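Local atomic coordinates of diaminopimelate decarboxylase (Helicobacter pylori, PDB entry 2QGH), a protein that catalyses the pyridoxal-phosphate-dependent decarboxylation of meso-diaminopimelate to L-lysine, the last step of bacterial lysine biosynthesis. Residues K32-L37 with V309-N314; N70-S75 with K401-R406; S288-T293 with A371-G376; P390-L395 with R406-L411. All coordinates share one frame; numbering follows the deposited sequence.

How the interactions relate
All four contacts reach the same mixed sheet, the beta domain that packs beside the pyridoxal-binding barrel. Interactions 1 and 3 have centres about 9 Å apart and meet through neighbouring strands 35-39 and 289-299, where Leu-37 N lies 2.9 Å from Glu-290 O. Interaction 4 lies about 10 Å from interaction 1, centre to centre, and joins it through strand 393-397. Interaction 2 shares Arg-406 with interaction 4 and ties the sheet to barrel helix 71-79. Interactions 2 and 4 both touch the second subunit. Interaction 3 lies in the neighbourhood of the bound ligands: the Val-375 side chain is about 10 Å from lysine, and residue Gly-376 about 10 Å from pyridoxal phosphate.

Interaction 1: residues K32-L37 with V309-N314; sequences KTPFYL and VDAGMN
Thr-33 sets OG1 between its backbone N and carbonyl carbon (chi1 58°), and Asp-310 does the same with its CG (chi1 60°). The two side chains then meet at about a right angle. Thr-33 OG1 donates to Asp-310 OD2 at 2.6 Å. The bond uses the syn lone pair of OD2, on the side of the other carboxylate oxygen. Pro-34 follows a cis peptide bond and sets its ring obliquely across the same carboxylate. Its CB comes within 3.4 Å of Asp-310 OD1, and its CD is 3.7 Å from that oxygen. Beyond the carboxylate, Pro-34 CB packs on Ala-311 CB at 3.8 Å. The contact sits in the beta domain of this decarboxylase. It joins the lead-in to strand 35-39 to the loop that leaves strand 306-309. Strand 289-299 pairs with both strands, and it supplies the second grip on the aspartate. Thr-293 OG1 and Gln-294 N both bond to Asp-310 OD1, so each oxygen of this buried carboxylate has a donor. Lys-32 is exposed, with NZ 5.4 Å from Asp-310 OD2, not in contact. Pro-34 also packs against Leu-392.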
loop_
_atom_site.group_PDB
_atom_site.type_symbol
_atom_site.label_atom_id
_atom_site.label_comp_id
_atom_site.label_asym_id
_atom_site.label_seq_id
_atom_site.Cartn_x
_atom_site.Cartn_y
_atom_site.Cartn_z
ATOM N N LYS A 32 -20.404 11.712 3.015
ATOM C CA LYS A 32 -19.468 12.383 2.124
ATOM C C LYS A 32 -18.535 11.375 1.468
ATOM O O LYS A 32 -18.221 10.349 2.066
ATOM C CB LYS A 32 -18.659 13.407 2.932
ATOM C CG LYS A 32 -17.287 13.774 2.355
ATOM C CD LYS A 32 -17.393 14.544 1.050
ATOM C CE LYS A 32 -16.023 14.976 0.544
ATOM N NZ LYS A 32 -15.324 15.837 1.541
ATOM N N THR A 33 -18.104 11.670 0.242
ATOM C CA THR A 33 -17.188 10.798 -0.497
ATOM C C THR A 33 -15.725 11.054 -0.086
ATOM O O THR A 33 -15.411 12.086 0.506
ATOM C CB THR A 33 -17.296 11.029 -2.028
ATOM O OG1 THR A 33 -17.026 12.403 -2.325
ATOM C CG2 THR A 33 -18.677 10.657 -2.536
ATOM N N PRO A 34 -14.814 10.112 -0.387
ATOM C CA PRO A 34 -15.083 8.842 -1.072
ATOM C C PRO A 34 -15.343 7.760 -0.029
ATOM O O PRO A 34 -14.935 7.887 1.125
ATOM C CB PRO A 34 -13.793 8.593 -1.842
ATOM C CG PRO A 34 -12.745 9.077 -0.852
ATOM C CD PRO A 34 -13.358 10.369 -0.310
ATOM N N PHE A 35 -16.036 6.703 -0.417
ATOM C CA PHE A 35 -16.285 5.633 0.526
ATOM C C PHE A 35 -16.510 4.304 -0.156
ATOM O O PHE A 35 -16.716 4.238 -1.363
ATOM C CB PHE A 35 -17.481 5.962 1.425
ATOM C CG PHE A 35 -18.752 6.298 0.677
ATOM C CD1 PHE A 35 -19.110 7.624 0.446
ATOM C CD2 PHE A 35 -19.615 5.291 0.253
ATOM C CE1 PHE A 35 -20.312 7.943 -0.193
ATOM C CE2 PHE A 35 -20.819 5.600 -0.384
ATOM C CZ PHE A 35 -21.169 6.929 -0.607
ATOM N N TYR A 36 -16.428 3.237 0.620
ATOM C CA TYR A 36 -16.674 1.915 0.091
ATOM C C TYR A 36 -18.134 1.566 0.387
ATOM O O TYR A 36 -18.628 1.831 1.483
ATOM C CB TYR A 36 -15.743 0.903 0.761
ATOM C CG TYR A 36 -14.345 0.869 0.176
ATOM C CD1 TYR A 36 -14.095 0.223 -1.031
ATOM C CD2 TYR A 36 -13.272 1.467 0.837
ATOM C CE1 TYR A 36 -12.816 0.163 -1.569
ATOM C CE2 TYR A 36 -11.981 1.416 0.304
ATOM C CZ TYR A 36 -11.765 0.757 -0.897
ATOM O OH TYR A 36 -10.498 0.667 -1.420
ATOM N N LEU A 37 -18.822 0.994 -0.596
ATOM C CA LEU A 37 -20.219 0.583 -0.431
ATOM C C LEU A 37 -20.343 -0.894 -0.809
ATOM O O LEU A 37 -19.954 -1.295 -1.914
ATOM C CB LEU A 37 -21.142 1.420 -1.325
ATOM C CG LEU A 37 -22.650 1.164 -1.210
ATOM C CD1 LEU A 37 -23.131 1.480 0.198
ATOM C CD2 LEU A 37 -23.386 2.023 -2.231
ATOM N N VAL A 309 -10.483 12.822 -9.292
ATOM C CA VAL A 309 -11.453 12.321 -8.338
ATOM C C VAL A 309 -10.880 12.367 -6.911
ATOM O O VAL A 309 -9.664 12.440 -6.738
ATOM C CB VAL A 309 -11.852 10.903 -8.798
ATOM C CG1 VAL A 309 -11.760 9.904 -7.662
ATOM C CG2 VAL A 309 -13.236 10.949 -9.424
ATOM N N ASP A 310 -11.736 12.330 -5.886
ATOM C CA ASP A 310 -11.232 12.428 -4.516
ATOM C C ASP A 310 -10.715 11.161 -3.829
ATOM O O ASP A 310 -10.302 11.227 -2.678
ATOM C CB ASP A 310 -12.249 13.144 -3.595
ATOM C CG ASP A 310 -13.602 12.434 -3.503
ATOM O OD1 ASP A 310 -13.722 11.268 -3.929
ATOM O OD2 ASP A 310 -14.557 13.053 -2.980
ATOM N N ALA A 311 -10.737 10.022 -4.518
ATOM C CA ALA A 311 -10.210 8.768 -3.967
ATOM C C ALA A 311 -8.830 8.606 -4.608
ATOM O O ALA A 311 -8.594 9.119 -5.697
ATOM C CB ALA A 311 -11.106 7.586 -4.340
ATOM N N GLY A 312 -7.915 7.911 -3.942
ATOM C CA GLY A 312 -6.593 7.755 -4.511
ATOM C C GLY A 312 -5.996 6.376 -4.327
ATOM O O GLY A 312 -6.614 5.487 -3.742
ATOM N N MET A 313 -4.777 6.207 -4.817
ATOM C CA MET A 313 -4.087 4.932 -4.717
ATOM C C MET A 313 -3.964 4.441 -3.275
ATOM O O MET A 313 -3.917 3.235 -3.033
ATOM C CB MET A 313 -2.706 5.042 -5.353
ATOM C CG MET A 313 -1.775 6.007 -4.636
ATOM S SD MET A 313 -0.176 6.010 -5.441
ATOM C CE MET A 313 0.460 4.357 -4.979
ATOM N N ASN A 314 -3.910 5.360 -2.311
ATOM C CA ASN A 314 -3.819 4.932 -0.919
ATOM C C ASN A 314 -5.092 4.169 -0.543
ATOM O O ASN A 314 -5.051 3.255 0.277
ATOM C CB ASN A 314 -3.639 6.125 0.031
ATOM C CG ASN A 314 -4.890 6.963 0.161
ATOM O OD1 ASN A 314 -5.284 7.655 -0.773
ATOM N ND2 ASN A 314 -5.527 6.901 1.321
#

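Interaction 2: residues N70-S75 with K401-R406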
loop_
_atom_site.group_PDB
_atom_site.type_symbol
_atom_site.label_atom_id
_atom_site.label_comp_id
_atom_site.label_asym_id
_atom_site.label_seq_id
_atom_site.Cartn_x
_atom_site.Cartn_y
_atom_site.Cartn_z
ATOM N N ASN A 70 -13.502 -6.974 6.987
ATOM C CA ASN A 70 -14.423 -6.137 7.743
ATOM C C ASN A 70 -15.306 -7.002 8.662
ATOM O O ASN A 70 -15.908 -7.996 8.237
ATOM C CB ASN A 70 -15.263 -5.274 6.794
ATOM C CG ASN A 70 -16.301 -4.436 7.527
ATOM O OD1 ASN A 70 -17.395 -4.915 7.839
ATOM N ND2 ASN A 70 -15.958 -3.185 7.814
ATOM N N LEU A 71 -15.335 -6.623 9.938
ATOM C CA LEU A 71 -16.096 -7.319 10.966
ATOM C C LEU A 71 -17.534 -7.642 10.588
ATOM O O LEU A 71 -18.018 -8.731 10.867
ATOM C CB LEU A 71 -16.085 -6.493 12.252
ATOM C CG LEU A 71 -15.092 -6.879 13.348
ATOM C CD1 LEU A 71 -13.778 -7.323 12.742
ATOM C CD2 LEU A 71 -14.898 -5.698 14.277
ATOM N N SER A 72 -18.209 -6.688 9.957
ATOM C CA SER A 72 -19.593 -6.872 9.558
ATOM C C SER A 72 -19.754 -7.937 8.497
ATOM O O SER A 72 -20.641 -8.786 8.604
ATOM C CB SER A 72 -20.188 -5.553 9.067
ATOM O OG SER A 72 -20.425 -4.697 10.165
ATOM N N ILE A 73 -18.905 -7.917 7.479
ATOM C CA ILE A 73 -19.034 -8.930 6.448
ATOM C C ILE A 73 -18.671 -10.314 7.002
ATOM O O ILE A 73 -19.313 -11.306 6.654
ATOM C CB ILE A 73 -18.170 -8.620 5.204
ATOM C CG1 ILE A 73 -17.116 -9.712 5.027
ATOM C CG2 ILE A 73 -17.590 -7.220 5.311
ATOM C CD1 ILE A 73 -16.395 -9.673 3.726
ATOM N N LEU A 74 -17.652 -10.384 7.859
ATOM C CA LEU A 74 -17.260 -11.662 8.436
ATOM C C LEU A 74 -18.422 -12.219 9.266
ATOM O O LEU A 74 -18.642 -13.431 9.320
ATOM C CB LEU A 74 -16.018 -11.509 9.325
ATOM C CG LEU A 74 -14.671 -11.176 8.662
ATOM C CD1 LEU A 74 -13.592 -11.096 9.721
ATOM C CD2 LEU A 74 -14.309 -12.236 7.646
ATOM N N SER A 75 -19.168 -11.326 9.907
ATOM C CA SER A 75 -20.304 -11.735 10.723
ATOM C C SER A 75 -21.408 -12.304 9.832
ATOM O O SER A 75 -22.064 -13.283 10.178
ATOM C CB SER A 75 -20.837 -10.543 11.511
ATOM O OG SER A 75 -21.845 -10.951 12.415
ATOM N N LYS A 401 -31.694 -1.073 3.437
ATOM C CA LYS A 401 -31.039 -0.568 4.643
ATOM C C LYS A 401 -29.579 -0.185 4.390
ATOM O O LYS A 401 -28.804 -0.981 3.858
ATOM C CB LYS A 401 -31.084 -1.624 5.751
ATOM C CG LYS A 401 -32.465 -1.911 6.318
ATOM C CD LYS A 401 -32.975 -0.751 7.162
ATOM C CE LYS A 401 -34.093 -1.208 8.088
ATOM N NZ LYS A 401 -33.631 -2.306 8.986
ATOM N N ILE A 402 -29.208 1.035 4.767
ATOM C CA ILE A 402 -27.838 1.506 4.600
ATOM C C ILE A 402 -27.261 1.793 5.970
ATOM O O ILE A 402 -27.740 2.678 6.666
ATOM C CB ILE A 402 -27.769 2.809 3.775
ATOM C CG1 ILE A 402 -28.047 2.514 2.300
ATOM C CG2 ILE A 402 -26.402 3.471 3.954
ATOM C CD1 ILE A 402 -26.931 1.786 1.594
ATOM N N ARG A 403 -26.234 1.044 6.356
ATOM C CA ARG A 403 -25.601 1.248 7.651
ATOM C C ARG A 403 -24.073 1.262 7.522
ATOM O O ARG A 403 -23.505 0.650 6.615
ATOM C CB ARG A 403 -26.039 0.153 8.624
ATOM C CG ARG A 403 -25.454 -1.206 8.330
ATOM C CD ARG A 403 -26.310 -2.304 8.918
ATOM N NE ARG A 403 -25.676 -3.612 8.801
ATOM C CZ ARG A 403 -24.664 -4.018 9.559
ATOM N NH1 ARG A 403 -24.146 -5.223 9.382
ATOM N NH2 ARG A 403 -24.177 -3.222 10.504
ATOM N N VAL A 404 -23.422 1.977 8.435
ATOM C CA VAL A 404 -21.968 2.087 8.452
ATOM C C VAL A 404 -21.336 0.840 9.053
ATOM O O VAL A 404 -21.729 0.400 10.139
ATOM C CB VAL A 404 -21.518 3.347 9.270
ATOM C CG1 VAL A 404 -22.458 3.572 10.431
ATOM C CG2 VAL A 404 -20.097 3.180 9.785
ATOM N N ILE A 405 -20.372 0.257 8.338
ATOM C CA ILE A 405 -19.682 -0.927 8.839
ATOM C C ILE A 405 -18.231 -0.609 9.213
ATOM O O ILE A 405 -17.514 -1.458 9.728
ATOM C CB ILE A 405 -19.771 -2.124 7.849
ATOM C CG1 ILE A 405 -19.252 -1.747 6.469
ATOM C CG2 ILE A 405 -21.219 -2.598 7.761
ATOM C CD1 ILE A 405 -19.207 -2.935 5.512
ATOM N N ARG A 406 -17.811 0.622 8.943
ATOM C CA ARG A 406 -16.487 1.116 9.341
ATOM C C ARG A 406 -16.525 2.636 9.316
ATOM O O ARG A 406 -16.651 3.254 8.262
ATOM C CB ARG A 406 -15.348 0.640 8.436
ATOM C CG ARG A 406 -13.992 1.070 9.004
ATOM C CD ARG A 406 -12.795 0.641 8.163
ATOM N NE ARG A 406 -12.662 1.435 6.943
ATOM C CZ ARG A 406 -11.657 1.314 6.078
ATOM N NH1 ARG A 406 -10.688 0.425 6.297
ATOM N NH2 ARG A 406 -11.614 2.079 4.992
HETATM O O HOH W 1 -18.293 -3.549 11.228
#
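A helix N-cap on the pyridoxal-binding barrel meets a classic beta bulge of the beta domain here. Asn-70 caps helix 71-79. Ile-405 and Arg-406 form the bulge opposite Glu-394. The Asn-70 amide works at both ends. Its OD1 takes weak capping bonds from Ser-72 N and Ile-73 N. Its ND2 donates to Ile-405 O at 3.0 Å, with an N-H...O angle of 163°. The acceptor lies close to the amide plane, but the donor sits well above the carbonyl plane of Ile-405. Asn-70 CG is anti to the backbone N (chi1 177°), which carries the amide across the Ile-405 side chain. The two cross at about a right angle, with Ile-405 CD1 3.6 Å from OD1. The other branch, Ile-405 CG2, presses on Ser-72, 3.4 Å from CB and 3.3 Å from OG. A water bridges the same pair. It accepts from Ser-72 OG at 2.6 Å and donates to Ile-405 O at 2.7 Å. That carbonyl therefore has both a side-chain and a water donor. Ile-405 CG2 also lies over one face of the Arg-403 guanidinium, which forms a salt bridge with Glu-398 and bonds to Gly-421 O of the second subunit. In this protein the capped helix 71-79 rests on the bulged strand 402-406, an interdomain contact within the barrel-plus-beta-domain fold of alanine racemase-like decarboxylases.

Interaction 3: residues S288-T293 with A371-G376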
loop_
_atom_site.group_PDB
_atom_site.type_symbol
_atom_site.label_atom_id
_atom_site.label_comp_id
_atom_site.label_asym_id
_atom_site.label_seq_id
_atom_site.Cartn_x
_atom_site.Cartn_y
_atom_site.Cartn_z
ATOM N N SER A 288 -19.410 -7.365 -4.741
ATOM C CA SER A 288 -20.270 -6.677 -3.772
ATOM C C SER A 288 -19.785 -5.303 -3.327
ATOM O O SER A 288 -20.555 -4.514 -2.780
ATOM C CB SER A 288 -20.463 -7.541 -2.518
ATOM O OG SER A 288 -19.387 -7.382 -1.605
ATOM N N GLY A 289 -18.509 -5.022 -3.548
ATOM C CA GLY A 289 -17.967 -3.747 -3.121
ATOM C C GLY A 289 -17.648 -2.766 -4.226
ATOM O O GLY A 289 -17.131 -3.133 -5.281
ATOM N N GLU A 290 -17.973 -1.504 -3.977
ATOM C CA GLU A 290 -17.704 -0.455 -4.937
ATOM C C GLU A 290 -17.161 0.798 -4.270
ATOM O O GLU A 290 -17.536 1.135 -3.147
ATOM C CB GLU A 290 -18.965 -0.147 -5.739
ATOM C CG GLU A 290 -19.265 -1.262 -6.721
ATOM C CD GLU A 290 -20.394 -0.946 -7.670
ATOM O OE1 GLU A 290 -20.478 -1.617 -8.724
ATOM O OE2 GLU A 290 -21.198 -0.039 -7.358
ATOM N N LEU A 291 -16.247 1.461 -4.966
ATOM C CA LEU A 291 -15.627 2.677 -4.469
ATOM C C LEU A 291 -16.304 3.911 -5.076
ATOM O O LEU A 291 -16.064 4.273 -6.233
ATOM C CB LEU A 291 -14.130 2.664 -4.797
ATOM C CG LEU A 291 -13.252 3.828 -4.336
ATOM C CD1 LEU A 291 -13.592 4.236 -2.908
ATOM C CD2 LEU A 291 -11.798 3.407 -4.451
ATOM N N ILE A 292 -17.162 4.538 -4.277
ATOM C CA ILE A 292 -17.887 5.726 -4.695
ATOM C C ILE A 292 -17.017 6.932 -4.375
ATOM O O ILE A 292 -16.648 7.165 -3.220
ATOM C CB ILE A 292 -19.235 5.863 -3.935
ATOM C CG1 ILE A 292 -19.988 4.524 -3.942
ATOM C CG2 ILE A 292 -20.077 6.965 -4.567
ATOM C CD1 ILE A 292 -20.217 3.944 -5.314
ATOM N N THR A 293 -16.706 7.700 -5.408
ATOM C CA THR A 293 -15.859 8.866 -5.282
ATOM C C THR A 293 -16.447 10.015 -6.100
ATOM O O THR A 293 -17.057 9.801 -7.154
ATOM C CB THR A 293 -14.455 8.536 -5.790
ATOM O OG1 THR A 293 -13.640 9.708 -5.762
ATOM C CG2 THR A 293 -14.527 7.997 -7.199
ATOM N N ALA A 371 -18.553 5.367 -9.617
ATOM C CA ALA A 371 -18.227 4.208 -8.804
ATOM C C ALA A 371 -17.217 3.339 -9.532
ATOM O O ALA A 371 -17.373 3.061 -10.715
ATOM C CB ALA A 371 -19.482 3.406 -8.500
ATOM N N ILE A 372 -16.161 2.948 -8.825
ATOM C CA ILE A 372 -15.139 2.073 -9.382
ATOM C C ILE A 372 -15.639 0.707 -8.966
ATOM O O ILE A 372 -15.811 0.447 -7.777
ATOM C CB ILE A 372 -13.762 2.336 -8.757
ATOM C CG1 ILE A 372 -13.324 3.773 -9.069
ATOM C CG2 ILE A 372 -12.749 1.342 -9.294
ATOM C CD1 ILE A 372 -11.971 4.152 -8.477
ATOM N N GLU A 373 -15.869 -0.158 -9.947
ATOM C CA GLU A 373 -16.432 -1.488 -9.707
ATOM C C GLU A 373 -15.542 -2.645 -9.236
ATOM O O GLU A 373 -14.324 -2.635 -9.408
ATOM C CB GLU A 373 -17.203 -1.921 -10.965
ATOM C CG GLU A 373 -18.596 -1.289 -11.085
ATOM C CD GLU A 373 -19.239 -1.483 -12.457
ATOM O OE1 GLU A 373 -19.098 -2.576 -13.046
ATOM O OE2 GLU A 373 -19.903 -0.541 -12.938
ATOM N N LYS A 374 -16.192 -3.641 -8.637
ATOM C CA LYS A 374 -15.539 -4.854 -8.141
ATOM C C LYS A 374 -14.293 -4.606 -7.301
ATOM O O LYS A 374 -13.257 -5.251 -7.506
ATOM C CB LYS A 374 -15.176 -5.771 -9.318
ATOM C CG LYS A 374 -16.329 -6.074 -10.250
ATOM C CD LYS A 374 -15.918 -7.060 -11.325
ATOM C CE LYS A 374 -17.013 -7.211 -12.377
ATOM N NZ LYS A 374 -18.291 -7.624 -11.759
ATOM N N VAL A 375 -14.408 -3.686 -6.348
ATOM C CA VAL A 375 -13.309 -3.326 -5.461
ATOM C C VAL A 375 -13.515 -3.881 -4.053
ATOM O O VAL A 375 -12.899 -3.401 -3.097
ATOM C CB VAL A 375 -13.161 -1.796 -5.351
ATOM C CG1 VAL A 375 -12.897 -1.203 -6.709
ATOM C CG2 VAL A 375 -14.420 -1.200 -4.742
ATOM N N GLY A 376 -14.381 -4.888 -3.933
ATOM C CA GLY A 376 -14.655 -5.488 -2.637
ATOM C C GLY A 376 -13.556 -6.411 -2.139
ATOM O O GLY A 376 -13.498 -6.755 -0.958
HETATM O O HOH W 2 -19.226 -4.227 -8.195
#
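Leu-291 and Ile-372 form an antiparallel hydrogen-bonded pair. Leu-291 N donates to Ile-372 O at 3.0 Å, and Ile-372 N returns a bond to Leu-291 O at 2.9 Å. Both are nearly straight, at 169° and 166°. Their side chains lie side by side and point the same way, with the CB atoms 4.0 Å apart. Ile-292 and Ala-371 make the next, non-hydrogen-bonded pair on the other face. There Ile-292 CD1 lies tightly against Ala-371 CB at 3.3 Å.

Past Ile-372 the chain leaves the strand, and the pairing gives way to a turn through Lys-374. Val-375 N then donates to Gly-289 O at 3.0 Å. Val-375 CG2 stands between its own backbone N and carbonyl carbon, which places it over the strand, 3.9 Å from Leu-291 CB. Gly-289 and Gly-376 face each other with CA atoms 3.8 Å apart, an approach permitted by the lack of side chains.

Glu-290 and Glu-373 run alongside each other, with Glu-290 OE1 4.4 Å from Glu-373 OE2. The like charges are probably eased by Arg-329, which forms a salt bridge with Glu-290 OE2 and a long, weak ion pair with Glu-373 OE2. A water also joins Glu-290 OE1 to Lys-374 N.

Strand 289-299 is paired on its other edge with strand 35-39, through Glu-290 with Leu-37 and Ile-292 with Phe-35. Strand 369-372 also pairs antiparallel with strand 328-330, Ser-288 touches helix 40-52, and Gly-376 O accepts from Asn-68 near the barrel.

Interaction 4: residues P390-L395 with R406-L411; sequences PKLLEL and RKREAL
Backbone bonds tie the two runs. Glu-394 N donates to Arg-406 O, and Arg-406 N to Glu-394 O. Further along, Glu-409 N donates to Lys-391 O at 3.1 Å.

Side chains also bond to backbone. Glu-409 OE1 accepts from Lys-391 N at 2.8 Å, met from above the carboxylate plane, and also from Gln-385 NE2 of the same chain. The Arg-406 guanidinium grips one carbonyl side-on. Its NH2 is 2.7 Å and its NE 2.9 Å from Leu-392 O. A bend at chi3 (74°) turns the guanidinium toward this oxygen. A water joins NH2 to Leu-392 N. Lys-391 CB lies over one face, off centre. Glu-394 OE1 lies over the opposite face, 3.1 Å from Arg-406 NE, a salt bridge of charge alone. Tyr-38 and Ser-380 hold the other oxygen, Glu-394 OE2.

These runs extend the antiparallel pair of strands 393-397 and 402-406, at one edge of the beta-domain sheet. Here it meets the second subunit, whose Gln-385 OE1 bonds to Lys-391 NZ.

Leu-393 CB packs its aliphatic carbon over a face of the Arg-408 guanidinium, 3.5 Å from NH2, while Arg-408 NH1 bonds to Pro-34 O. In an apolar contact, Pro-390 CG packs tightly on Leu-411 CD1 at 3.4 Å.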
loop_
_atom_site.group_PDB
_atom_site.type_symbol
_atom_site.label_atom_id
_atom_site.label_comp_id
_atom_site.label_asym_id
_atom_site.label_seq_id
_atom_site.Cartn_x
_atom_site.Cartn_y
_atom_site.Cartn_z
ATOM N N PRO A 390 -6.910 9.972 5.729
ATOM C CA PRO A 390 -7.541 8.981 6.611
ATOM C C PRO A 390 -8.235 7.838 5.851
ATOM O O PRO A 390 -8.715 8.031 4.730
ATOM C CB PRO A 390 -8.536 9.823 7.415
ATOM C CG PRO A 390 -7.919 11.203 7.400
ATOM C CD PRO A 390 -7.453 11.319 5.972
ATOM N N LYS A 391 -8.278 6.655 6.459
ATOM C CA LYS A 391 -8.941 5.510 5.841
ATOM C C LYS A 391 -10.411 5.835 5.655
ATOM O O LYS A 391 -11.028 6.450 6.512
ATOM C CB LYS A 391 -8.802 4.259 6.707
ATOM C CG LYS A 391 -7.383 3.743 6.779
ATOM C CD LYS A 391 -7.331 2.256 7.071
ATOM C CE LYS A 391 -5.963 1.707 6.716
ATOM N NZ LYS A 391 -5.890 0.209 6.789
ATOM N N LEU A 392 -10.971 5.397 4.539
ATOM C CA LEU A 392 -12.359 5.670 4.203
ATOM C C LEU A 392 -13.466 5.043 5.061
ATOM O O LEU A 392 -13.254 4.093 5.831
ATOM C CB LEU A 392 -12.597 5.282 2.742
ATOM C CG LEU A 392 -11.546 5.787 1.757
ATOM C CD1 LEU A 392 -11.890 5.331 0.338
ATOM C CD2 LEU A 392 -11.468 7.305 1.851
ATOM N N LEU A 393 -14.655 5.610 4.889
ATOM C CA LEU A 393 -15.891 5.183 5.532
ATOM C C LEU A 393 -16.380 3.982 4.719
ATOM O O LEU A 393 -16.346 4.000 3.489
ATOM C CB LEU A 393 -16.925 6.315 5.433
ATOM C CG LEU A 393 -18.423 6.006 5.575
ATOM C CD1 LEU A 393 -18.794 5.904 7.045
ATOM C CD2 LEU A 393 -19.248 7.113 4.903
ATOM N N GLU A 394 -16.828 2.939 5.396
ATOM C CA GLU A 394 -17.321 1.771 4.692
ATOM C C GLU A 394 -18.780 1.559 5.054
ATOM O O GLU A 394 -19.124 1.457 6.225
ATOM C CB GLU A 394 -16.479 0.535 5.041
ATOM C CG GLU A 394 -15.144 0.490 4.311
ATOM C CD GLU A 394 -14.394 -0.823 4.510
ATOM O OE1 GLU A 394 -13.929 -1.095 5.636
ATOM O OE2 GLU A 394 -14.271 -1.591 3.535
ATOM N N LEU A 395 -19.630 1.507 4.028
ATOM C CA LEU A 395 -21.068 1.329 4.206
ATOM C C LEU A 395 -21.566 0.013 3.629
ATOM O O LEU A 395 -21.019 -0.491 2.650
ATOM C CB LEU A 395 -21.820 2.477 3.524
ATOM C CG LEU A 395 -21.587 3.874 4.097
ATOM C CD1 LEU A 395 -22.142 4.932 3.150
ATOM C CD2 LEU A 395 -22.243 3.956 5.465
ATOM N N ARG A 406 -17.811 0.622 8.943
ATOM C CA ARG A 406 -16.487 1.116 9.341
ATOM C C ARG A 406 -16.525 2.636 9.316
ATOM O O ARG A 406 -16.651 3.254 8.262
ATOM C CB ARG A 406 -15.348 0.640 8.436
ATOM C CG ARG A 406 -13.992 1.070 9.004
ATOM C CD ARG A 406 -12.795 0.641 8.163
ATOM N NE ARG A 406 -12.662 1.435 6.943
ATOM C CZ ARG A 406 -11.657 1.314 6.078
ATOM N NH1 ARG A 406 -10.688 0.425 6.297
ATOM N NH2 ARG A 406 -11.614 2.079 4.992
ATOM N N LYS A 407 -16.422 3.244 10.483
ATOM C CA LYS A 407 -16.458 4.690 10.542
ATOM C C LYS A 407 -15.222 5.260 9.862
ATOM O O LYS A 407 -14.162 4.641 9.870
ATOM C CB LYS A 407 -16.523 5.154 11.995
ATOM C CG LYS A 407 -16.664 6.664 12.158
ATOM C CD LYS A 407 -18.022 7.160 11.647
ATOM C CE LYS A 407 -18.143 7.230 10.113
ATOM N NZ LYS A 407 -17.369 8.329 9.464
ATOM N N ARG A 408 -15.359 6.433 9.253
ATOM C CA ARG A 408 -14.214 7.053 8.602
ATOM C C ARG A 408 -13.221 7.496 9.669
ATOM O O ARG A 408 -13.600 7.853 10.782
ATOM C CB ARG A 408 -14.632 8.261 7.777
ATOM C CG ARG A 408 -13.513 8.768 6.873
ATOM C CD ARG A 408 -13.840 10.123 6.289
ATOM N NE ARG A 408 -15.150 10.121 5.648
ATOM C CZ ARG A 408 -15.452 9.489 4.513
ATOM N NH1 ARG A 408 -14.535 8.783 3.849
ATOM N NH2 ARG A 408 -16.695 9.563 4.046
ATOM N N GLU A 409 -11.943 7.469 9.321
ATOM C CA GLU A 409 -10.893 7.862 10.248
ATOM C C GLU A 409 -10.799 9.387 10.396
ATOM O O GLU A 409 -10.899 10.129 9.412
ATOM C CB GLU A 409 -9.569 7.315 9.737
ATOM C CG GLU A 409 -8.742 6.578 10.760
ATOM C CD GLU A 409 -7.710 5.700 10.087
ATOM O OE1 GLU A 409 -7.183 6.129 9.036
ATOM O OE2 GLU A 409 -7.428 4.594 10.605
ATOM N N ALA A 410 -10.616 9.858 11.626
ATOM C CA ALA A 410 -10.470 11.292 11.858
ATOM C C ALA A 410 -9.019 11.655 11.544
ATOM O O ALA A 410 -8.130 10.805 11.609
ATOM C CB ALA A 410 -10.797 11.638 13.309
ATOM N N LEU A 411 -8.789 12.917 11.193
ATOM C CA LEU A 411 -7.451 13.396 10.871
ATOM C C LEU A 411 -6.496 13.090 12.018
ATOM O O LEU A 411 -5.339 12.728 11.799
ATOM C CB LEU A 411 -7.495 14.902 10.612
ATOM C CG LEU A 411 -7.007 15.423 9.260
ATOM C CD1 LEU A 411 -7.420 14.498 8.137
ATOM C CD2 LEU A 411 -7.582 16.806 9.042
HETATM O O HOH W 3 -9.623 3.061 2.944
HETATM O O HOH W 4 -11.637 3.840 8.628
#